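Local coordinates for substrate-binding protein (Synechococcus sp., PDB 6WPN), which probably captures an oligosaccharide or related sugar outside the inner membrane and delivers it to an ABC transporter, at residues H56-V61 and A311-E316; Q134-W139 and T301-R306; T142-L147 and T294-L299; R160-W165 and P286-S291; E251-G256 and R269-N274. All blocks are in the same frame, centred on the assembly; numbering follows the deposited sequence.

Interaction 1. Residues H56-V61 and A311-E316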
# COMPACT_ATOMS: atom_id res chain seq x y z
N HIS A 56 -27.42 -9.25 13.41
CA HIS A 56 -26.86 -9.84 14.63
C HIS A 56 -27.02 -8.85 15.78
O HIS A 56 -26.06 -8.20 16.20
CB HIS A 56 -25.40 -10.23 14.41
CG HIS A 56 -25.20 -11.13 13.23
ND1 HIS A 56 -25.26 -10.68 11.93
CD2 HIS A 56 -24.95 -12.46 13.16
CE1 HIS A 56 -25.05 -11.69 11.10
NE2 HIS A 56 -24.86 -12.78 11.82
N PRO A 57 -28.24 -8.73 16.33
CA PRO A 57 -28.42 -7.88 17.52
C PRO A 57 -27.66 -8.37 18.74
O PRO A 57 -27.43 -7.58 19.66
CB PRO A 57 -29.94 -7.92 17.74
CG PRO A 57 -30.38 -9.20 17.11
CD PRO A 57 -29.50 -9.36 15.91
N GLU A 58 -27.27 -9.65 18.77
CA GLU A 58 -26.55 -10.20 19.91
C GLU A 58 -25.08 -9.83 19.92
O GLU A 58 -24.38 -10.16 20.89
CB GLU A 58 -26.68 -11.73 19.92
CG GLU A 58 -25.70 -12.44 19.00
CD GLU A 58 -26.06 -12.32 17.52
OE1 GLU A 58 -27.19 -11.88 17.21
OE2 GLU A 58 -25.22 -12.67 16.67
N ALA A 59 -24.57 -9.17 18.88
CA ALA A 59 -23.17 -8.80 18.79
C ALA A 59 -23.08 -7.48 18.02
O ALA A 59 -22.58 -7.41 16.89
CB ALA A 59 -22.33 -9.90 18.11
N LEU A 60 -23.57 -6.42 18.65
CA LEU A 60 -23.51 -5.09 18.05
C LEU A 60 -22.06 -4.64 17.92
O LEU A 60 -21.22 -4.94 18.77
CB LEU A 60 -24.31 -4.10 18.89
CG LEU A 60 -25.78 -4.47 19.10
CD1 LEU A 60 -26.43 -3.53 20.10
CD2 LEU A 60 -26.53 -4.46 17.78
N VAL A 61 -21.77 -3.93 16.83
CA VAL A 61 -20.41 -3.52 16.52
C VAL A 61 -20.20 -2.08 16.96
O VAL A 61 -21.02 -1.20 16.66
CB VAL A 61 -20.11 -3.69 15.02
CG1 VAL A 61 -18.79 -3.01 14.66
CG2 VAL A 61 -20.05 -5.16 14.66
N ALA A 311 -14.60 -15.19 19.43
CA ALA A 311 -13.91 -15.47 18.17
C ALA A 311 -14.87 -15.90 17.08
O ALA A 311 -14.73 -15.48 15.92
CB ALA A 311 -12.83 -16.54 18.40
N GLY A 312 -15.86 -16.73 17.41
CA GLY A 312 -16.81 -17.18 16.40
C GLY A 312 -17.61 -16.04 15.80
O GLY A 312 -17.75 -15.95 14.57
N GLU A 313 -18.14 -15.15 16.64
CA GLU A 313 -18.84 -13.98 16.13
C GLU A 313 -17.90 -13.07 15.36
O GLU A 313 -18.30 -12.44 14.38
CB GLU A 313 -19.50 -13.22 17.28
CG GLU A 313 -20.73 -13.89 17.88
CD GLU A 313 -21.99 -13.70 17.04
OE1 GLU A 313 -23.02 -14.30 17.40
OE2 GLU A 313 -21.95 -12.95 16.04
N ALA A 314 -16.64 -12.98 15.80
CA ALA A 314 -15.67 -12.15 15.10
C ALA A 314 -15.42 -12.68 13.69
O ALA A 314 -15.29 -11.90 12.74
CB ALA A 314 -14.36 -12.09 15.89
N VAL A 315 -15.32 -14.01 13.55
CA VAL A 315 -15.15 -14.59 12.22
C VAL A 315 -16.37 -14.31 11.36
O VAL A 315 -16.25 -14.02 10.16
CB VAL A 315 -14.86 -16.10 12.34
CG1 VAL A 315 -14.91 -16.76 10.97
CG2 VAL A 315 -13.51 -16.32 13.00
N GLU A 316 -17.57 -14.39 11.95
CA GLU A 316 -18.78 -14.09 11.19
C GLU A 316 -18.78 -12.64 10.71
O GLU A 316 -19.18 -12.35 9.57
CB GLU A 316 -20.02 -14.37 12.03
CG GLU A 316 -20.23 -15.83 12.38
CD GLU A 316 -21.69 -16.21 12.50
OE1 GLU A 316 -22.22 -16.84 11.55
OE2 GLU A 316 -22.33 -15.87 13.52
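E58 and E313 bring two carboxylates together across this contact, with OE2 of E58 2.8 Å from OE1 of E313 and their planes turned 52° apart. Both atoms are acceptors, and the pair is no hydrogen bond unless one acid holds a proton, yet carboxylates this close are consistent with a shared proton and with a raised pKa for one of the pair. E58 gets there by a bend: its CG lies between the backbone N and the carbonyl carbon (chi1 82°), and a second turn at chi2 brings the acid round. E313 is also bent at chi2, which carries its OE2 to 3.7 Å from CB of A59, where a small side chain leaves space for an acid. The ring of H56 stands almost perpendicular to the E313 carboxylate, its CD2 4.2 Å from OE2 of E313, and it takes E58 OE2 at its edge and in its plane. H56 NE2 lies 4.3 Å from OE2 of E316, one helical turn further on. A protonated imidazole would ease this gathering of acids, although its charge is not seen. The contact is a surface one. It fastens the turn between helix 42-55 and strand 61-66 to the beginning of helix 311-321; W52 of the former helix stacks on H56 and touches E313, while L30 of strand 30-35 meets A59 and E313.

Interaction 2. Residues Q134-W139 and T301-R306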
# COMPACT_ATOMS: atom_id res chain seq x y z
N GLN A 134 -3.82 -19.80 9.17
CA GLN A 134 -4.64 -18.77 8.53
C GLN A 134 -4.98 -17.72 9.57
O GLN A 134 -5.92 -17.88 10.35
CB GLN A 134 -5.89 -19.38 7.90
CG GLN A 134 -6.65 -18.40 7.02
CD GLN A 134 -6.03 -18.25 5.65
OE1 GLN A 134 -5.18 -19.04 5.24
NE2 GLN A 134 -6.42 -17.20 4.94
N ILE A 135 -4.22 -16.63 9.58
CA ILE A 135 -4.34 -15.60 10.61
C ILE A 135 -5.21 -14.42 10.18
O ILE A 135 -5.49 -13.55 11.01
CB ILE A 135 -2.96 -15.07 11.02
CG1 ILE A 135 -2.27 -14.47 9.78
CG2 ILE A 135 -2.12 -16.17 11.64
CD1 ILE A 135 -1.09 -13.60 10.09
N ALA A 136 -5.63 -14.36 8.92
CA ALA A 136 -6.38 -13.20 8.48
C ALA A 136 -7.25 -13.57 7.29
O ALA A 136 -6.96 -14.52 6.54
CB ALA A 136 -5.45 -12.04 8.11
N ILE A 137 -8.33 -12.81 7.13
CA ILE A 137 -9.22 -12.92 5.98
C ILE A 137 -8.94 -11.74 5.06
O ILE A 137 -8.90 -10.60 5.54
CB ILE A 137 -10.70 -12.94 6.42
CG1 ILE A 137 -11.00 -14.22 7.19
CG2 ILE A 137 -11.63 -12.80 5.22
CD1 ILE A 137 -12.33 -14.19 7.92
N PRO A 138 -8.74 -11.96 3.76
CA PRO A 138 -8.48 -10.83 2.86
C PRO A 138 -9.70 -9.94 2.75
O PRO A 138 -10.84 -10.41 2.69
CB PRO A 138 -8.15 -11.50 1.52
CG PRO A 138 -7.84 -12.92 1.86
CD PRO A 138 -8.65 -13.25 3.07
N TRP A 139 -9.45 -8.63 2.72
CA TRP A 139 -10.52 -7.66 2.55
C TRP A 139 -10.40 -7.04 1.16
O TRP A 139 -10.70 -7.70 0.16
CB TRP A 139 -10.48 -6.61 3.65
CG TRP A 139 -11.68 -5.72 3.70
CD1 TRP A 139 -12.78 -5.78 2.89
CD2 TRP A 139 -11.90 -4.62 4.58
NE1 TRP A 139 -13.67 -4.79 3.22
CE2 TRP A 139 -13.15 -4.06 4.26
CE3 TRP A 139 -11.15 -4.05 5.62
CZ2 TRP A 139 -13.68 -2.97 4.94
CZ3 TRP A 139 -11.68 -2.96 6.30
CH2 TRP A 139 -12.93 -2.43 5.96
N THR A 301 -6.32 -6.80 5.21
CA THR A 301 -6.92 -8.01 5.77
C THR A 301 -7.62 -7.70 7.08
O THR A 301 -7.50 -6.61 7.64
CB THR A 301 -5.87 -9.11 5.99
OG1 THR A 301 -4.90 -8.66 6.95
CG2 THR A 301 -5.17 -9.46 4.69
N LEU A 302 -8.36 -8.69 7.56
CA LEU A 302 -9.05 -8.61 8.85
C LEU A 302 -8.63 -9.82 9.68
O LEU A 302 -8.68 -10.95 9.19
CB LEU A 302 -10.57 -8.59 8.66
CG LEU A 302 -11.10 -7.35 7.94
CD1 LEU A 302 -12.61 -7.40 7.84
CD2 LEU A 302 -10.63 -6.07 8.64
N ALA A 303 -8.21 -9.57 10.92
CA ALA A 303 -7.71 -10.63 11.79
C ALA A 303 -8.46 -10.63 13.11
O ALA A 303 -9.07 -9.62 13.51
CB ALA A 303 -6.20 -10.48 12.04
N VAL A 304 -8.42 -11.77 13.80
CA VAL A 304 -9.10 -11.95 15.08
C VAL A 304 -8.06 -12.21 16.17
O VAL A 304 -7.45 -13.28 16.21
CB VAL A 304 -10.11 -13.10 15.01
CG1 VAL A 304 -10.84 -13.25 16.35
CG2 VAL A 304 -11.10 -12.87 13.88
N PRO A 305 -7.84 -11.26 17.09
CA PRO A 305 -6.86 -11.47 18.16
C PRO A 305 -7.20 -12.70 19.00
O PRO A 305 -8.37 -13.02 19.22
CB PRO A 305 -6.97 -10.18 18.98
CG PRO A 305 -7.44 -9.16 17.99
CD PRO A 305 -8.40 -9.90 17.11
N ARG A 306 -6.15 -13.39 19.45
CA ARG A 306 -6.37 -14.60 20.25
C ARG A 306 -7.04 -14.29 21.57
O ARG A 306 -7.75 -15.14 22.12
CB ARG A 306 -5.04 -15.33 20.48
CG ARG A 306 -4.74 -16.41 19.45
CD ARG A 306 -3.72 -17.41 19.98
NE ARG A 306 -4.17 -18.01 21.24
CZ ARG A 306 -3.50 -18.94 21.91
NH1 ARG A 306 -2.35 -19.40 21.46
NH2 ARG A 306 -4.00 -19.42 23.05
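The indole of W139 receives L302 on one face, with CD1 of L302 4.2 Å above the ring plane and displaced toward the rim. The other methyl comes in at a slant, CD2 of L302 lying 3.7 Å from CE3 of W139. With CG of W139 anti to the backbone N (chi1 -169°), the ring swings over the partner strand, and a branched leucine suits it, setting one methyl above the face and the other against CE3 and CZ3. Next to this pair the backbones form an antiparallel, hydrogen-bonded pair at I137 and L302. I137 N gives a nearly straight bond to L302 O at 2.8 Å, and L302 N returns one of the same length to I137 O. P138 opposite T301 is a non-hydrogen-bonded pair, where the missing N-H of proline costs no bond to this partner. T301 sets CG2 4.0 Å from CA of P138 and OG1 3.6 Å from CB of A136. The small A136 lets the chains close up, its CA 3.3 Å from L302 O in a CA-H...O contact, and CB of A303 lies 3.3 Å from I135 O. This buried junction joins strands 137-149 and 295-303 in the central mixed sheet. Strand 87-90 continues the sheet beyond 295-303 and touches W139 and L302 through N89, while helix 311-321 packs on I137, L302 and V304, and helix 121-124 lies against P138.

Interaction 3. Residues T142-L147 and T294-L299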
# COMPACT_ATOMS: atom_id res chain seq x y z
N THR A 142 -5.47 -2.45 -3.23
CA THR A 142 -5.25 -1.31 -4.11
C THR A 142 -4.04 -1.56 -4.98
O THR A 142 -2.99 -2.00 -4.48
CB THR A 142 -5.02 -0.01 -3.32
OG1 THR A 142 -3.77 -0.10 -2.62
CG2 THR A 142 -6.10 0.21 -2.29
N VAL A 143 -4.19 -1.32 -6.28
CA VAL A 143 -3.07 -1.26 -7.21
C VAL A 143 -2.89 0.20 -7.57
O VAL A 143 -3.75 0.79 -8.24
CB VAL A 143 -3.32 -2.12 -8.45
CG1 VAL A 143 -2.14 -2.02 -9.40
CG2 VAL A 143 -3.56 -3.57 -8.05
N ARG A 144 -1.79 0.80 -7.14
CA ARG A 144 -1.54 2.21 -7.42
C ARG A 144 -1.02 2.39 -8.84
O ARG A 144 -0.20 1.61 -9.33
CB ARG A 144 -0.56 2.81 -6.41
CG ARG A 144 0.84 2.28 -6.48
CD ARG A 144 1.73 3.02 -5.50
NE ARG A 144 3.06 2.42 -5.47
CZ ARG A 144 3.44 1.49 -4.61
NH1 ARG A 144 2.59 1.05 -3.68
NH2 ARG A 144 4.67 1.00 -4.66
N LEU A 145 -1.53 3.42 -9.52
CA LEU A 145 -1.13 3.73 -10.88
C LEU A 145 -0.18 4.92 -10.90
O LEU A 145 0.19 5.48 -9.86
CB LEU A 145 -2.37 4.02 -11.73
CG LEU A 145 -3.50 2.99 -11.64
CD1 LEU A 145 -4.75 3.53 -12.30
CD2 LEU A 145 -3.09 1.66 -12.26
N SER A 146 0.24 5.30 -12.10
CA SER A 146 1.01 6.52 -12.33
C SER A 146 0.05 7.58 -12.86
O SER A 146 -0.42 7.48 -14.00
CB SER A 146 2.16 6.29 -13.30
OG SER A 146 3.15 5.46 -12.74
N LEU A 147 -0.28 8.57 -12.03
CA LEU A 147 -1.04 9.73 -12.50
C LEU A 147 -0.08 10.73 -13.14
O LEU A 147 0.76 11.31 -12.45
CB LEU A 147 -1.82 10.35 -11.34
CG LEU A 147 -2.77 9.39 -10.62
CD1 LEU A 147 -3.56 10.11 -9.54
CD2 LEU A 147 -3.70 8.71 -11.61
N THR A 294 6.73 -6.68 -12.53
CA THR A 294 5.78 -6.83 -11.44
C THR A 294 5.44 -5.49 -10.80
O THR A 294 6.33 -4.72 -10.44
CB THR A 294 6.33 -7.79 -10.39
OG1 THR A 294 6.68 -9.03 -11.01
CG2 THR A 294 5.30 -8.04 -9.31
N ALA A 295 4.15 -5.25 -10.60
CA ALA A 295 3.65 -4.10 -9.86
C ALA A 295 3.28 -4.51 -8.45
O ALA A 295 3.14 -5.69 -8.13
CB ALA A 295 2.44 -3.49 -10.56
N ASN A 296 3.16 -3.51 -7.59
CA ASN A 296 2.84 -3.74 -6.19
C ASN A 296 1.35 -3.66 -5.94
O ASN A 296 0.64 -2.85 -6.56
CB ASN A 296 3.55 -2.71 -5.31
CG ASN A 296 3.48 -3.06 -3.85
OD1 ASN A 296 4.01 -4.08 -3.41
ND2 ASN A 296 2.79 -2.22 -3.08
N VAL A 297 0.86 -4.49 -5.02
CA VAL A 297 -0.53 -4.46 -4.61
C VAL A 297 -0.56 -4.40 -3.09
O VAL A 297 0.09 -5.21 -2.41
CB VAL A 297 -1.32 -5.67 -5.14
CG1 VAL A 297 -0.63 -6.98 -4.79
CG2 VAL A 297 -2.75 -5.65 -4.61
N ALA A 298 -1.30 -3.43 -2.56
CA ALA A 298 -1.45 -3.24 -1.12
C ALA A 298 -2.62 -4.09 -0.63
O ALA A 298 -3.77 -3.82 -0.97
CB ALA A 298 -1.67 -1.76 -0.80
N LEU A 299 -2.32 -5.09 0.18
CA LEU A 299 -3.35 -6.00 0.68
C LEU A 299 -3.85 -5.55 2.05
O LEU A 299 -3.05 -5.29 2.95
CB LEU A 299 -2.80 -7.43 0.75
CG LEU A 299 -3.66 -8.47 1.48
CD1 LEU A 299 -5.09 -8.47 0.97
CD2 LEU A 299 -3.03 -9.85 1.34
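T142 pairs with A298 through two backbone bonds, T142 N to A298 O at 3.1 Å and A298 N to T142 O at 2.9 Å, which make an antiparallel hydrogen-bonded pair. Their side chains share one face of the sheet, and OG1 of T142 presses to 3.2 Å from CB of A298, close enough that an alanine suits the partner position. T142 O is approached a second time by CA of V297, in a CA-H...O contact at 3.5 Å. V143 follows with its CG2 meeting CG2 of V297 at 4.1 Å, an apolar touch between two beta-branched side chains. These strands resemble the interdomain connections of other solute-binding proteins and may belong to the hinge. R144 leaves the backbone with CG between N and the carbonyl carbon (chi1 67°), then runs extended to NE, and this carries the guanidinium out to N296. There NH1 of R144 and ND2 of N296 lie 3.3 Å apart, and the guanidinium and amide planes are 42° apart; both atoms are donors, so this is proximity and not a bond. The polar partners lie beyond the pair: R144 forms a salt bridge with E198, and OD1 of N296 takes a hydrogen bond from the backbone N of L381. Replacing R144 by a leucine would probably leave E198 without its opposite charge and set an apolar end beside the N296 amide. The chemistry thus passes from backbone bonds to a charge anchored on helix 195-202; the two donors are probably tolerated so close because E198 supplies a negative charge, while L381 holds OD1 and with it the turn of the amide.

Interaction 4. Residues R160-W165 and P286-S291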
# COMPACT_ATOMS: atom_id res chain seq x y z
N ARG A 160 5.38 10.74 -23.31
CA ARG A 160 4.81 9.84 -22.32
C ARG A 160 5.79 9.66 -21.17
O ARG A 160 6.97 10.00 -21.27
CB ARG A 160 4.46 8.47 -22.92
CG ARG A 160 5.63 7.73 -23.52
CD ARG A 160 5.16 6.47 -24.22
NE ARG A 160 6.12 5.99 -25.20
CZ ARG A 160 5.85 5.08 -26.13
NH1 ARG A 160 4.63 4.57 -26.21
NH2 ARG A 160 6.79 4.70 -26.98
N ALA A 161 5.26 9.12 -20.07
CA ALA A 161 6.02 8.86 -18.85
C ALA A 161 6.66 7.48 -18.91
O ALA A 161 6.12 6.56 -19.52
CB ALA A 161 5.12 8.96 -17.63
N PRO A 162 7.81 7.30 -18.26
CA PRO A 162 8.45 5.99 -18.26
C PRO A 162 7.64 4.99 -17.46
O PRO A 162 6.82 5.34 -16.61
CB PRO A 162 9.81 6.26 -17.60
CG PRO A 162 9.54 7.43 -16.70
CD PRO A 162 8.55 8.28 -17.44
N ARG A 163 7.87 3.71 -17.75
CA ARG A 163 7.19 2.64 -17.04
C ARG A 163 8.14 1.72 -16.29
O ARG A 163 7.67 0.90 -15.50
CB ARG A 163 6.33 1.82 -18.01
CG ARG A 163 5.16 2.60 -18.58
CD ARG A 163 4.76 2.05 -19.92
NE ARG A 163 3.98 0.82 -19.80
CZ ARG A 163 3.41 0.21 -20.83
NH1 ARG A 163 3.54 0.71 -22.05
NH2 ARG A 163 2.71 -0.91 -20.64
N ARG A 164 9.44 1.85 -16.51
CA ARG A 164 10.42 1.08 -15.77
C ARG A 164 11.41 2.03 -15.09
O ARG A 164 11.63 3.15 -15.56
CB ARG A 164 11.12 0.08 -16.69
CG ARG A 164 10.18 -1.04 -17.10
CD ARG A 164 10.73 -1.97 -18.17
NE ARG A 164 9.70 -2.91 -18.62
CZ ARG A 164 9.92 -3.94 -19.43
NH1 ARG A 164 11.13 -4.18 -19.91
NH2 ARG A 164 8.91 -4.75 -19.77
N TRP A 165 11.98 1.58 -13.97
CA TRP A 165 12.80 2.45 -13.14
C TRP A 165 14.08 2.91 -13.84
O TRP A 165 14.54 4.04 -13.59
CB TRP A 165 13.15 1.76 -11.82
CG TRP A 165 12.01 1.67 -10.84
CD1 TRP A 165 11.29 0.56 -10.52
CD2 TRP A 165 11.45 2.75 -10.07
NE1 TRP A 165 10.33 0.87 -9.59
CE2 TRP A 165 10.41 2.21 -9.29
CE3 TRP A 165 11.74 4.11 -9.96
CZ2 TRP A 165 9.65 2.98 -8.42
CZ3 TRP A 165 10.99 4.88 -9.09
CH2 TRP A 165 9.95 4.31 -8.33
N PRO A 286 0.32 2.95 -16.27
CA PRO A 286 0.79 1.84 -15.45
C PRO A 286 1.81 2.31 -14.43
O PRO A 286 2.57 3.27 -14.68
CB PRO A 286 1.41 0.88 -16.47
CG PRO A 286 0.71 1.20 -17.75
CD PRO A 286 0.45 2.67 -17.71
N PRO A 287 1.88 1.66 -13.27
CA PRO A 287 2.86 2.06 -12.26
C PRO A 287 4.27 1.74 -12.72
O PRO A 287 4.49 0.92 -13.62
CB PRO A 287 2.48 1.23 -11.04
CG PRO A 287 1.84 0.01 -11.63
CD PRO A 287 1.10 0.48 -12.85
N LEU A 288 5.24 2.41 -12.10
CA LEU A 288 6.63 2.11 -12.40
C LEU A 288 6.97 0.73 -11.87
O LEU A 288 6.54 0.33 -10.79
CB LEU A 288 7.55 3.16 -11.79
CG LEU A 288 7.49 4.55 -12.44
CD1 LEU A 288 7.95 5.63 -11.49
CD2 LEU A 288 8.34 4.53 -13.71
N THR A 289 7.71 -0.03 -12.67
CA THR A 289 8.18 -1.35 -12.27
C THR A 289 9.66 -1.49 -12.62
O THR A 289 10.26 -0.60 -13.22
CB THR A 289 7.39 -2.48 -12.96
OG1 THR A 289 7.81 -2.58 -14.32
CG2 THR A 289 5.88 -2.20 -12.91
N GLY A 290 10.22 -2.63 -12.25
CA GLY A 290 11.56 -2.99 -12.66
C GLY A 290 11.48 -3.81 -13.93
O GLY A 290 10.43 -3.97 -14.54
N SER A 291 12.64 -4.34 -14.34
CA SER A 291 12.70 -5.12 -15.56
C SER A 291 11.82 -6.36 -15.50
O SER A 291 11.43 -6.89 -16.54
CB SER A 291 14.15 -5.52 -15.87
OG SER A 291 14.68 -6.34 -14.85
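W165 and L288 both point CG anti to their own carbonyl carbon (chi1 -74° for W165), and with the two side chains at about a right angle the indole comes to lie over the leucine. CB of L288 sits 4.1 Å from the centroid of the six-membered ring, close to its normal, a CH-pi contact; CD1 extends the cover to 3.9 Å from CZ3 of W165. The backbone N of G290 lies at the indole edge, near the ring plane. Two backbone bonds fix the loops together. T289 N donates to R163 O at 3.0 Å, and W165 N reaches T289 O at 2.9 Å, nearly along the C=O axis though its N-H is bent away from straight. They make one isolated beta bridge at R164 and T289, with no regular strand in either segment. CA of R164 adds a CA-H...O contact to T289 O. On the outer side, the bent chain of R163 lays NE 3.9 Å from CG of P286, an aliphatic rest for a solvent-facing arginine. An alanine in place of W165 would probably strip L288 of its aromatic cover and leave Q202 without its indole donor. The contact joins the loop before helix 168-179 to the one between strands 282-285 and 295-303. Q202 of helix 195-202 binds W165 NE1, W228 of helix 219-233 meets the indole, and V168 of helix 168-179 touches L288.

Interaction 5. Residues E251-G256 and R269-N274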
# COMPACT_ATOMS: atom_id res chain seq x y z
N GLU A 251 0.16 17.25 -2.58
CA GLU A 251 0.08 18.70 -2.67
C GLU A 251 0.81 19.23 -3.90
O GLU A 251 0.35 20.18 -4.54
CB GLU A 251 0.65 19.32 -1.40
CG GLU A 251 0.57 20.83 -1.35
CD GLU A 251 1.10 21.40 -0.04
OE1 GLU A 251 2.23 21.03 0.35
OE2 GLU A 251 0.40 22.21 0.60
N LEU A 252 1.95 18.62 -4.24
CA LEU A 252 2.72 19.12 -5.38
C LEU A 252 2.02 18.81 -6.69
O LEU A 252 2.04 19.62 -7.62
CB LEU A 252 4.13 18.52 -5.37
CG LEU A 252 5.13 19.03 -4.31
CD1 LEU A 252 6.43 18.27 -4.42
CD2 LEU A 252 5.38 20.53 -4.45
N TYR A 253 1.39 17.63 -6.79
CA TYR A 253 0.69 17.29 -8.02
C TYR A 253 -0.52 18.19 -8.23
O TYR A 253 -0.76 18.67 -9.35
CB TYR A 253 0.27 15.82 -8.00
CG TYR A 253 -0.22 15.34 -9.35
CD1 TYR A 253 0.68 14.89 -10.31
CD2 TYR A 253 -1.57 15.34 -9.67
CE1 TYR A 253 0.25 14.46 -11.54
CE2 TYR A 253 -2.01 14.91 -10.90
CZ TYR A 253 -1.09 14.47 -11.84
OH TYR A 253 -1.52 14.04 -13.07
N GLN A 254 -1.30 18.45 -7.18
CA GLN A 254 -2.46 19.31 -7.31
C GLN A 254 -2.08 20.75 -7.62
O GLN A 254 -2.92 21.52 -8.10
CB GLN A 254 -3.31 19.27 -6.04
CG GLN A 254 -3.91 17.91 -5.73
CD GLN A 254 -4.83 17.93 -4.52
OE1 GLN A 254 -4.89 18.92 -3.80
NE2 GLN A 254 -5.55 16.84 -4.30
N SER A 255 -0.84 21.13 -7.37
CA SER A 255 -0.36 22.46 -7.72
C SER A 255 0.24 22.52 -9.12
O SER A 255 0.63 23.60 -9.57
CB SER A 255 0.69 22.93 -6.71
OG SER A 255 0.18 22.88 -5.39
N GLY A 256 0.32 21.39 -9.81
CA GLY A 256 0.97 21.37 -11.10
C GLY A 256 2.48 21.38 -11.03
O GLY A 256 3.13 21.75 -12.01
N ARG A 269 -10.48 11.29 -7.97
CA ARG A 269 -11.73 12.03 -7.87
C ARG A 269 -11.56 13.28 -7.01
O ARG A 269 -12.18 14.32 -7.29
CB ARG A 269 -12.84 11.14 -7.31
CG ARG A 269 -14.21 11.83 -7.21
CD ARG A 269 -14.91 11.96 -8.57
NE ARG A 269 -15.61 10.74 -8.96
CZ ARG A 269 -16.27 10.58 -10.11
NH1 ARG A 269 -16.32 11.56 -11.00
NH2 ARG A 269 -16.88 9.42 -10.37
N SER A 270 -10.74 13.21 -5.96
CA SER A 270 -10.49 14.40 -5.16
C SER A 270 -9.62 15.40 -5.91
O SER A 270 -9.76 16.61 -5.71
CB SER A 270 -9.86 14.03 -3.82
OG SER A 270 -8.70 13.25 -4.00
N ILE A 271 -8.73 14.92 -6.79
CA ILE A 271 -8.01 15.82 -7.68
C ILE A 271 -9.00 16.54 -8.60
O ILE A 271 -8.87 17.74 -8.86
CB ILE A 271 -6.96 15.05 -8.49
CG1 ILE A 271 -5.85 14.52 -7.59
CG2 ILE A 271 -6.36 15.94 -9.59
CD1 ILE A 271 -4.81 13.72 -8.35
N GLN A 272 -9.98 15.80 -9.12
CA GLN A 272 -10.98 16.40 -10.00
C GLN A 272 -11.69 17.55 -9.31
O GLN A 272 -11.92 18.60 -9.91
CB GLN A 272 -11.98 15.35 -10.47
CG GLN A 272 -11.44 14.37 -11.48
CD GLN A 272 -12.45 13.31 -11.87
OE1 GLN A 272 -13.56 13.28 -11.36
NE2 GLN A 272 -12.06 12.44 -12.79
N THR A 273 -12.05 17.37 -8.03
CA THR A 273 -12.77 18.41 -7.31
C THR A 273 -11.84 19.51 -6.81
O THR A 273 -12.17 20.69 -6.90
CB THR A 273 -13.53 17.79 -6.13
OG1 THR A 273 -12.60 17.14 -5.25
CG2 THR A 273 -14.54 16.77 -6.62
N ASN A 274 -10.65 19.14 -6.32
CA ASN A 274 -9.77 20.13 -5.71
C ASN A 274 -8.94 20.89 -6.73
O ASN A 274 -8.60 22.05 -6.50
CB ASN A 274 -8.84 19.44 -4.70
CG ASN A 274 -9.57 18.99 -3.45
OD1 ASN A 274 -10.66 19.47 -3.13
ND2 ASN A 274 -8.98 18.04 -2.74
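Y253 receives the tip of I271, whose CD1 lies 3.9 Å from CD2 and 4.0 Å from CE2 of the tyrosine, the two side chains at about a right angle. CG of Y253 is anti to the backbone N (chi1 -169°), which turns the ring toward the partner helix. An isoleucine serves well here, since its long CG1-CD1 branch carries a methyl to the ring. Alongside, Q254 runs extended beyond CG toward the other helix and places NE2 4.0 Å from CG1 of I271. The same NE2 is 4.0 Å from ND2 of N274; the two amides are turned 67° apart and make no hydrogen bond, so polar residues at this partly exposed margin meet by van der Waals contact alone. The segments belong to a helix-strand-helix unit, in which helix 246-254 passes through strand 260-263 to helix 265-274. Helix 246-254 ends just after Q254, in a Schellman motif: G256 takes positive phi, where a side chain would strike the preceding carbonyl, and its N bonds Y253 O at 3.0 Å. The hydroxyl of S255 turns back to E251 O at 2.8 Å. In the partner helix S270 O accepts from both T273 OG1 and N274 N, which come from the same face of its plane. Further out, Y253 OH is hydrogen-bonded to T282 OG1, fixing the ring at its far end, and L147 of strand 137-149 packs against both Y253 and I271.

Overall arrangement
Interactions 2 and 3 hold the same two strands, 137-149 and 295-303, at points 22 Å apart between centres: the former is wholly buried, with apolar cover over its backbone bonds, and the latter, near the centre of the chain, admits charge. Interaction 4 joins loops by backbone bonds and an aromatic contact, and touches interaction 3 where S146 OG meets P286 O. Interaction 5, between helices, has no hydrogen bond across it and leans on interaction 3 through L147. Interaction 1 is the surface member, dominated by acids; its helix packs against interaction 2, A314 on V304, while interaction 4 lies on the opposite side of the chain's centre.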